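APL1 (Anopheles gambiae, PDB 3O6N) probably acts with the leucine-rich repeat protein LRIM1, in a heterodimeric complex, to regulate complement-like immunity in the mosquito. Local coordinates at residues A[60-65]-A[83-88]; A[285-290]-A[311-316]; A[335-340]-A[360-365]. One frame throughout, in Å; residues are numbered along the deposited sequence. Where two conformers were deposited one is given.

Interaction 1. Residues A[60-65]-A[83-88]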
loop_
_atom_site.group_PDB
_atom_site.type_symbol
_atom_site.label_atom_id
_atom_site.label_comp_id
_atom_site.label_asym_id
_atom_site.label_seq_id
_atom_site.Cartn_x
_atom_site.Cartn_y
_atom_site.Cartn_z
ATOM N N LEU A 60 -2.106 -30.718 1.219
ATOM C CA LEU A 60 -0.679 -30.854 0.956
ATOM C C LEU A 60 -0.107 -32.012 1.773
ATOM O O LEU A 60 -0.112 -31.966 3.001
ATOM C CB LEU A 60 0.050 -29.556 1.304
ATOM C CG LEU A 60 1.544 -29.516 0.974
ATOM C CD1 LEU A 60 1.768 -29.538 -0.538
ATOM C CD2 LEU A 60 2.194 -28.297 1.601
ATOM N N PRO A 61 0.389 -33.057 1.090
ATOM C CA PRO A 61 0.861 -34.278 1.755
ATOM C C PRO A 61 2.310 -34.188 2.220
ATOM O O PRO A 61 3.104 -33.461 1.630
ATOM C CB PRO A 61 0.747 -35.331 0.649
ATOM C CG PRO A 61 1.017 -34.557 -0.610
ATOM C CD PRO A 61 0.464 -33.161 -0.379
ATOM N N ALA A 62 2.645 -34.937 3.266
ATOM C CA ALA A 62 4.020 -35.017 3.744
ATOM C C ALA A 62 4.922 -35.719 2.728
ATOM O O ALA A 62 6.137 -35.525 2.720
ATOM C CB ALA A 62 4.072 -35.741 5.082
ATOM N N ALA A 63 4.313 -36.531 1.869
ATOM C CA ALA A 63 5.058 -37.340 0.908
ATOM C C ALA A 63 5.937 -36.511 -0.024
ATOM O O ALA A 63 6.977 -36.982 -0.477
ATOM C CB ALA A 63 4.111 -38.220 0.104
ATOM N N LEU A 64 5.520 -35.281 -0.311
ATOM C CA LEU A 64 6.257 -34.440 -1.248
ATOM C C LEU A 64 7.665 -34.134 -0.751
ATOM O O LEU A 64 8.647 -34.480 -1.402
ATOM C CB LEU A 64 5.502 -33.135 -1.526
ATOM C CG LEU A 64 6.252 -32.102 -2.368
ATOM C CD1 LEU A 64 6.640 -32.676 -3.729
ATOM C CD2 LEU A 64 5.418 -30.839 -2.530
ATOM N N LEU A 65 7.756 -33.484 0.406
ATOM C CA LEU A 65 9.050 -33.102 0.964
ATOM C C LEU A 65 9.733 -34.241 1.720
ATOM O O LEU A 65 10.908 -34.143 2.075
ATOM C CB LEU A 65 8.911 -31.863 1.852
ATOM C CG LEU A 65 8.485 -30.608 1.088
ATOM C CD1 LEU A 65 8.210 -29.441 2.036
ATOM C CD2 LEU A 65 9.537 -30.228 0.047
ATOM N N GLU A 83 -5.878 -27.578 3.072
ATOM C CA GLU A 83 -5.248 -27.960 4.329
ATOM C C GLU A 83 -3.809 -28.414 4.116
ATOM O O GLU A 83 -3.465 -28.953 3.062
ATOM C CB GLU A 83 -6.050 -29.065 5.024
ATOM C CG GLU A 83 -5.432 -29.550 6.331
ATOM C CD GLU A 83 -6.290 -30.579 7.041
ATOM O OE1 GLU A 83 -7.517 -30.595 6.807
ATOM O OE2 GLU A 83 -5.735 -31.375 7.829
ATOM N N ILE A 84 -2.974 -28.186 5.124
ATOM C CA ILE A 84 -1.582 -28.610 5.091
ATOM C C ILE A 84 -1.396 -29.732 6.101
ATOM O O ILE A 84 -1.716 -29.557 7.273
ATOM C CB ILE A 84 -0.649 -27.457 5.507
ATOM C CG1 ILE A 84 -0.756 -26.285 4.533
ATOM C CG2 ILE A 84 0.793 -27.947 5.617
ATOM C CD1 ILE A 84 0.010 -25.053 4.992
ATOM N N ASP A 85 -0.886 -30.880 5.661
ATOM C CA ASP A 85 -0.627 -31.975 6.593
ATOM C C ASP A 85 0.298 -31.487 7.696
ATOM O O ASP A 85 1.242 -30.747 7.435
ATOM C CB ASP A 85 -0.002 -33.175 5.883
ATOM C CG ASP A 85 0.184 -34.362 6.810
ATOM O OD1 ASP A 85 -0.781 -35.136 6.981
ATOM O OD2 ASP A 85 1.289 -34.519 7.375
ATOM N N THR A 86 0.027 -31.904 8.927
ATOM C CA THR A 86 0.781 -31.415 10.079
ATOM C C THR A 86 2.296 -31.501 9.882
ATOM O O THR A 86 3.028 -30.581 10.246
ATOM C CB THR A 86 0.396 -32.170 11.367
ATOM O OG1 THR A 86 -0.996 -31.969 11.640
ATOM C CG2 THR A 86 1.217 -31.667 12.546
ATOM N N TYR A 87 2.763 -32.600 9.298
ATOM C CA TYR A 87 4.200 -32.812 9.150
ATOM C C TYR A 87 4.711 -32.575 7.732
ATOM O O TYR A 87 5.805 -33.015 7.379
ATOM C CB TYR A 87 4.579 -34.205 9.656
ATOM C CG TYR A 87 4.122 -34.416 11.078
ATOM C CD1 TYR A 87 4.733 -33.739 12.125
ATOM C CD2 TYR A 87 3.062 -35.262 11.373
ATOM C CE1 TYR A 87 4.315 -33.910 13.429
ATOM C CE2 TYR A 87 2.636 -35.442 12.676
ATOM C CZ TYR A 87 3.267 -34.763 13.701
ATOM O OH TYR A 87 2.850 -34.934 15.000
ATOM N N ALA A 88 3.926 -31.855 6.936
ATOM C CA ALA A 88 4.286 -31.578 5.549
ATOM C C ALA A 88 5.682 -30.971 5.414
ATOM O O ALA A 88 6.404 -31.274 4.465
ATOM C CB ALA A 88 3.245 -30.667 4.897
HETATM O O HOH W 1 5.592 -32.278 1.725
#
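L60 and I84 pair as a parallel beta bridge on the non-concave side of the leucine-rich repeat solenoid, where strands 59-60 and 83-84 of two consecutive coils form a parallel pair. L60 uses both its N-H and its C=O on the 83-88 side, straddling I84: its N donates to E83 O at 2.9 Å, and its O accepts from D85 N at 3.0 Å, so both main-chain polar groups are satisfied by the next coil. Beyond the bridge, 83-88 turns through a type I turn, D85 to A88, closed by A88 N on D85 O. D85 also braces this turn with its side chain. With CG anti to the backbone N (chi1 -176°), OD2 takes the N-H of Y87 in an Asx turn, met from above the carboxylate plane, while CB lies 3.1 Å from L60 O. A62 packs its methyl beside OD2, and CD2 of L60 reaches the CB of A88 at 4.2 Å; L60 and L65 both continue inward onto F89. Past the close approach of A62 and A88, one water links the segments: it accepts from L65 N at 2.8 Å and donates to P61 O and A88 O, 3.0 Å from the latter.

Interaction 2. Residues A[285-290]-A[311-316]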
loop_
_atom_site.group_PDB
_atom_site.type_symbol
_atom_site.label_atom_id
_atom_site.label_comp_id
_atom_site.label_asym_id
_atom_site.label_seq_id
_atom_site.Cartn_x
_atom_site.Cartn_y
_atom_site.Cartn_z
ATOM N N VAL A 285 -11.370 24.196 4.447
ATOM C CA VAL A 285 -11.965 25.519 4.317
ATOM C C VAL A 285 -10.880 26.583 4.339
ATOM O O VAL A 285 -11.149 27.758 4.097
ATOM C CB VAL A 285 -12.976 25.811 5.446
ATOM C CG1 VAL A 285 -14.188 24.904 5.329
ATOM C CG2 VAL A 285 -12.315 25.671 6.811
ATOM N N ALA A 286 -9.652 26.167 4.631
ATOM C CA ALA A 286 -8.544 27.105 4.773
ATOM C C ALA A 286 -7.248 26.523 4.226
ATOM O O ALA A 286 -6.929 25.357 4.464
ATOM C CB ALA A 286 -8.366 27.495 6.233
ATOM N N LEU A 287 -6.497 27.347 3.506
ATOM C CA LEU A 287 -5.234 26.921 2.923
ATOM C C LEU A 287 -4.192 28.027 2.998
ATOM O O LEU A 287 -4.384 29.107 2.441
ATOM C CB LEU A 287 -5.442 26.535 1.459
ATOM C CG LEU A 287 -4.168 26.226 0.672
ATOM C CD1 LEU A 287 -3.565 24.922 1.154
ATOM C CD2 LEU A 287 -4.469 26.164 -0.822
ATOM N N ASN A 288 -3.086 27.761 3.681
ATOM C CA ASN A 288 -1.974 28.704 3.692
ATOM C C ASN A 288 -0.655 28.005 3.413
ATOM O O ASN A 288 -0.040 27.435 4.313
ATOM C CB ASN A 288 -1.893 29.462 5.023
ATOM C CG ASN A 288 -0.748 30.462 5.055
ATOM O OD1 ASN A 288 0.169 30.399 4.236
ATOM N ND2 ASN A 288 -0.794 31.392 6.009
ATOM N N LEU A 289 -0.228 28.052 2.156
ATOM C CA LEU A 289 1.103 27.602 1.784
ATOM C C LEU A 289 1.916 28.786 1.263
ATOM O O LEU A 289 2.886 28.609 0.528
ATOM C CB LEU A 289 1.027 26.492 0.725
ATOM C CG LEU A 289 0.478 25.145 1.205
ATOM C CD1 LEU A 289 0.336 24.176 0.034
ATOM C CD2 LEU A 289 1.359 24.550 2.304
ATOM N N TYR A 290 1.513 29.995 1.647
ATOM C CA TYR A 290 2.230 31.201 1.234
ATOM C C TYR A 290 3.150 31.759 2.323
ATOM O O TYR A 290 4.106 32.471 2.021
ATOM C CB TYR A 290 1.271 32.288 0.728
ATOM C CG TYR A 290 0.052 32.524 1.594
ATOM C CD1 TYR A 290 0.057 33.488 2.597
ATOM C CD2 TYR A 290 -1.116 31.797 1.387
ATOM C CE1 TYR A 290 -1.064 33.709 3.380
ATOM C CE2 TYR A 290 -2.238 32.010 2.163
ATOM C CZ TYR A 290 -2.208 32.963 3.159
ATOM O OH TYR A 290 -3.332 33.164 3.928
ATOM N N GLU A 311 -6.459 32.759 -3.182
ATOM C CA GLU A 311 -5.620 33.559 -4.069
ATOM C C GLU A 311 -4.250 33.903 -3.468
ATOM O O GLU A 311 -3.250 33.995 -4.183
ATOM C CB GLU A 311 -6.383 34.811 -4.513
ATOM C CG GLU A 311 -5.529 36.016 -4.791
ATOM C CD GLU A 311 -6.368 37.246 -5.069
ATOM O OE1 GLU A 311 -7.407 37.114 -5.754
ATOM O OE2 GLU A 311 -5.994 38.336 -4.592
ATOM N N ARG A 312 -4.195 34.072 -2.151
ATOM C CA ARG A 312 -2.932 34.408 -1.499
ATOM C C ARG A 312 -1.877 33.316 -1.673
ATOM O O ARG A 312 -0.696 33.541 -1.419
ATOM C CB ARG A 312 -3.147 34.725 -0.017
ATOM C CG ARG A 312 -3.854 36.042 0.214
ATOM C CD ARG A 312 -4.058 36.313 1.696
ATOM N NE ARG A 312 -4.629 37.639 1.923
ATOM C CZ ARG A 312 -4.921 38.128 3.124
ATOM N NH1 ARG A 312 -4.705 37.391 4.206
ATOM N NH2 ARG A 312 -5.434 39.347 3.242
ATOM N N ASN A 313 -2.304 32.140 -2.123
ATOM C CA ASN A 313 -1.384 31.025 -2.314
ATOM C C ASN A 313 -0.610 31.097 -3.627
ATOM O O ASN A 313 0.095 30.158 -3.989
ATOM C CB ASN A 313 -2.130 29.693 -2.214
ATOM C CG ASN A 313 -2.534 29.362 -0.792
ATOM O OD1 ASN A 313 -1.743 28.813 -0.016
ATOM N ND2 ASN A 313 -3.769 29.698 -0.437
ATOM N N GLN A 314 -0.744 32.218 -4.332
ATOM C CA GLN A 314 -0.071 32.415 -5.614
ATOM C C GLN A 314 1.384 31.932 -5.674
ATOM O O GLN A 314 1.760 31.234 -6.610
ATOM C CB GLN A 314 -0.148 33.883 -6.049
ATOM C CG GLN A 314 0.517 34.146 -7.390
ATOM C CD GLN A 314 0.319 35.564 -7.878
ATOM O OE1 GLN A 314 -0.359 36.370 -7.238
ATOM N NE2 GLN A 314 0.917 35.881 -9.020
ATOM N N PRO A 315 2.212 32.319 -4.686
ATOM C CA PRO A 315 3.624 31.921 -4.737
ATOM C C PRO A 315 3.818 30.407 -4.742
ATOM O O PRO A 315 4.780 29.922 -5.337
ATOM C CB PRO A 315 4.219 32.540 -3.461
ATOM C CG PRO A 315 3.045 32.881 -2.596
ATOM C CD PRO A 315 1.931 33.205 -3.544
ATOM N N GLN A 316 2.925 29.673 -4.086
ATOM C CA GLN A 316 2.980 28.215 -4.121
ATOM C C GLN A 316 2.498 27.697 -5.476
ATOM O O GLN A 316 3.137 26.837 -6.086
ATOM C CB GLN A 316 2.139 27.607 -2.993
ATOM C CG GLN A 316 2.156 26.085 -2.966
ATOM C CD GLN A 316 3.520 25.521 -2.607
ATOM O OE1 GLN A 316 3.801 25.250 -1.441
ATOM N NE2 GLN A 316 4.375 25.341 -3.610
#
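N313 turns its CG anti to its own carbonyl carbon (chi1 -73°), and its second torsion turns the amide so that both ends reach the backbone of 285-290. Y290 takes the less usual chi1 of 46°, its CG between backbone N and carbonyl carbon, which lays the ring against R312. The N313 amide bridges two peptides: OD1 accepts from L289 N at 2.8 Å in a nearly straight bond, and ND2 donates to L287 O at 3.0 Å. That oxygen lies in the amide plane, although ND2 stands well above the plane of the L287 carbonyl. ND2 also donates to V310 O, so it has two acceptors while OD1 takes one donor; together these should fix the rotation of the buried amide. CG and CD2 of L287 lie over one face of the amide. The Y290 ring is sandwiched: CB of R312 makes a CH-pi contact 3.7 Å from the ring centroid, while N288 OD1 lies over the opposite face and accepts from Y290 N at 2.9 Å, forming an Asx turn. N313 meets the ring at its edge, the amide tilted 72° to it. P315 CG closes on Y290 CB at 3.8 Å. Deeper in, the bent chain of Q316 lays CG and OE1 against L289, OE1 being held by I294 N. A buried asparagine bonding to the main chain of the preceding coil, just ahead of a short helix, joins consecutive coils here on the non-concave side of the leucine-rich repeat solenoid.

Interaction 3. Residues A[335-340]-A[360-365]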
loop_
_atom_site.group_PDB
_atom_site.type_symbol
_atom_site.label_atom_id
_atom_site.label_comp_id
_atom_site.label_asym_id
_atom_site.label_seq_id
_atom_site.Cartn_x
_atom_site.Cartn_y
_atom_site.Cartn_z
ATOM N N LEU A 335 -2.309 34.015 -11.056
ATOM C CA LEU A 335 -1.066 33.380 -11.467
ATOM C C LEU A 335 -0.139 34.426 -12.076
ATOM O O LEU A 335 -0.596 35.356 -12.742
ATOM C CB LEU A 335 -1.332 32.270 -12.488
ATOM C CG LEU A 335 -2.095 31.017 -12.042
ATOM C CD1 LEU A 335 -2.316 30.093 -13.230
ATOM C CD2 LEU A 335 -1.353 30.285 -10.931
ATOM N N SER A 336 1.159 34.275 -11.840
ATOM C CA SER A 336 2.154 35.156 -12.436
ATOM C C SER A 336 2.340 34.813 -13.907
ATOM O O SER A 336 2.016 33.706 -14.337
ATOM C CB SER A 336 3.491 35.024 -11.709
ATOM O OG SER A 336 3.383 35.438 -10.357
ATOM N N THR A 337 2.878 35.758 -14.670
ATOM C CA THR A 337 3.111 35.555 -16.092
ATOM C C THR A 337 4.023 34.355 -16.332
ATOM O O THR A 337 3.928 33.684 -17.360
ATOM C CB THR A 337 3.747 36.807 -16.733
ATOM O OG1 THR A 337 2.965 37.962 -16.404
ATOM C CG2 THR A 337 3.809 36.659 -18.245
ATOM N N HIS A 338 4.893 34.081 -15.367
ATOM C CA HIS A 338 5.923 33.057 -15.520
ATOM C C HIS A 338 5.613 31.751 -14.789
ATOM O O HIS A 338 6.517 30.950 -14.538
ATOM C CB HIS A 338 7.261 33.604 -15.026
ATOM C CG HIS A 338 7.240 34.035 -13.590
ATOM N ND1 HIS A 338 7.309 33.142 -12.545
ATOM C CD2 HIS A 338 7.143 35.266 -13.033
ATOM C CE1 HIS A 338 7.263 33.804 -11.400
ATOM N NE2 HIS A 338 7.162 35.092 -11.669
ATOM N N HIS A 339 4.347 31.526 -14.449
ATOM C CA HIS A 339 3.966 30.300 -13.750
ATOM C C HIS A 339 4.316 29.080 -14.597
ATOM O O HIS A 339 4.429 29.176 -15.821
ATOM C CB HIS A 339 2.474 30.302 -13.425
ATOM C CG HIS A 339 1.601 30.079 -14.621
ATOM N ND1 HIS A 339 1.299 28.823 -15.096
ATOM C CD2 HIS A 339 0.984 30.955 -15.451
ATOM C CE1 HIS A 339 0.523 28.931 -16.161
ATOM N NE2 HIS A 339 0.318 30.213 -16.397
ATOM N N THR A 340 4.480 27.933 -13.945
ATOM C CA THR A 340 4.930 26.727 -14.628
ATOM C C THR A 340 3.841 25.666 -14.788
ATOM O O THR A 340 4.140 24.518 -15.114
ATOM C CB THR A 340 6.130 26.090 -13.893
ATOM O OG1 THR A 340 5.804 25.920 -12.508
ATOM C CG2 THR A 340 7.358 26.978 -14.008
ATOM N N PHE A 360 -6.890 34.101 -17.450
ATOM C CA PHE A 360 -6.681 33.586 -18.800
ATOM C C PHE A 360 -5.761 34.438 -19.681
ATOM O O PHE A 360 -5.516 34.104 -20.837
ATOM C CB PHE A 360 -8.021 33.311 -19.491
ATOM C CG PHE A 360 -8.594 31.962 -19.163
ATOM C CD1 PHE A 360 -8.500 30.917 -20.070
ATOM C CD2 PHE A 360 -9.201 31.729 -17.941
ATOM C CE1 PHE A 360 -9.017 29.669 -19.767
ATOM C CE2 PHE A 360 -9.719 30.485 -17.632
ATOM C CZ PHE A 360 -9.627 29.452 -18.546
ATOM N N ARG A 361 -5.235 35.527 -19.134
ATOM C CA ARG A 361 -4.177 36.252 -19.827
ATOM C C ARG A 361 -2.880 35.438 -19.788
ATOM O O ARG A 361 -1.995 35.619 -20.628
ATOM C CB ARG A 361 -3.953 37.628 -19.192
ATOM C CG ARG A 361 -5.150 38.567 -19.300
ATOM C CD ARG A 361 -4.809 39.944 -18.742
ATOM N NE ARG A 361 -3.831 40.637 -19.577
ATOM C CZ ARG A 361 -3.126 41.695 -19.186
ATOM N NH1 ARG A 361 -3.280 42.181 -17.963
ATOM N NH2 ARG A 361 -2.262 42.262 -20.016
ATOM N N ASN A 362 -2.782 34.535 -18.814
ATOM C CA ASN A 362 -1.548 33.775 -18.585
ATOM C C ASN A 362 -1.673 32.257 -18.694
ATOM O O ASN A 362 -0.671 31.545 -18.644
ATOM C CB ASN A 362 -0.950 34.132 -17.224
ATOM C CG ASN A 362 -0.520 35.577 -17.145
ATOM O OD1 ASN A 362 0.037 36.123 -18.100
ATOM N ND2 ASN A 362 -0.781 36.210 -16.011
ATOM N N VAL A 363 -2.896 31.760 -18.821
ATOM C CA VAL A 363 -3.106 30.321 -18.968
ATOM C C VAL A 363 -4.346 30.088 -19.825
ATOM O O VAL A 363 -5.234 30.938 -19.885
ATOM C CB VAL A 363 -3.249 29.626 -17.595
ATOM C CG1 VAL A 363 -4.615 29.897 -16.991
ATOM C CG2 VAL A 363 -2.993 28.117 -17.713
ATOM N N ALA A 364 -4.393 28.946 -20.501
ATOM C CA ALA A 364 -5.523 28.622 -21.363
ATOM C C ALA A 364 -5.650 27.117 -21.545
ATOM O O ALA A 364 -5.014 26.340 -20.832
ATOM C CB ALA A 364 -5.380 29.315 -22.712
ATOM N N ARG A 365 -6.480 26.710 -22.497
ATOM C CA ARG A 365 -6.640 25.298 -22.806
ATOM C C ARG A 365 -5.664 24.900 -23.904
ATOM O O ARG A 365 -5.370 25.694 -24.792
ATOM C CB ARG A 365 -8.088 25.001 -23.198
ATOM C CG ARG A 365 -9.049 25.296 -22.059
ATOM C CD ARG A 365 -10.484 24.908 -22.353
ATOM N NE ARG A 365 -11.273 24.998 -21.128
ATOM C CZ ARG A 365 -11.716 26.136 -20.605
ATOM N NH1 ARG A 365 -11.458 27.291 -21.212
ATOM N NH2 ARG A 365 -12.417 26.123 -19.478
HETATM O O HOH W 2 -2.824 34.594 -14.836
#
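H339 donates from NE2 to N362 O at 2.8 Å, the N-H...O angle 159°, and this is the stronger of the two direct bonds between 335-340 and 360-365. The acceptor lies near the imidazole plane, whereas the nitrogen stands above the plane of the N362 carbonyl. H339 ND1 is engaged as well, with L341 N, so the ring is held at both nitrogens; a bond from L341 N implies that ND1 accepts and that the proton sits on NE2. Its chi1 of 73° places CG between the backbone N and the carbonyl carbon, swinging the ring toward N362. The second bond is weak: N362 ND2 reaches L335 O at 3.4 Å, and a water reinforces it, accepting from ND2 at 2.9 Å and donating to the same oxygen. The other end of the amide, OD1, rests against T337, 3.7 Å from its CA and beside CG2. Packing spreads from the imidazole. CD1 of L335 sits over the centre of one ring face, 4.0 Å above the plane, and V363 brings CB to 3.8 Å from NE2. L335 CD1 and V363 CG1 then meet loosely at 4.4 Å. The type I turn S336 to H339, closed by H339 N on S336 O, presents this surface. Here a late coil meets the loop that follows helix 353-359, in the disulfide-bearing C-terminal cap of the leucine-rich repeat domain.

Followed from the N terminus, the three contacts come in series, each closing its own loop before the next opens, and none crosses another. Interaction 1 closes a loop of 17 residues near the N-terminal end and joins neighbouring coils. The chain then winds through mid-solenoid before interaction 2 closes 20 residues between adjacent late coils; their centres are about 63 Å apart, on opposite sides of the chain's centre. Interaction 3 follows directly, its loop of 19 residues carrying strand 343-345 and helix 353-359. Its centre is about 17 Å from that of interaction 2; Q314 NE2 makes a weak hydrogen bond to S336 OG, and interaction 3 ties the last coils to the C-terminal cap.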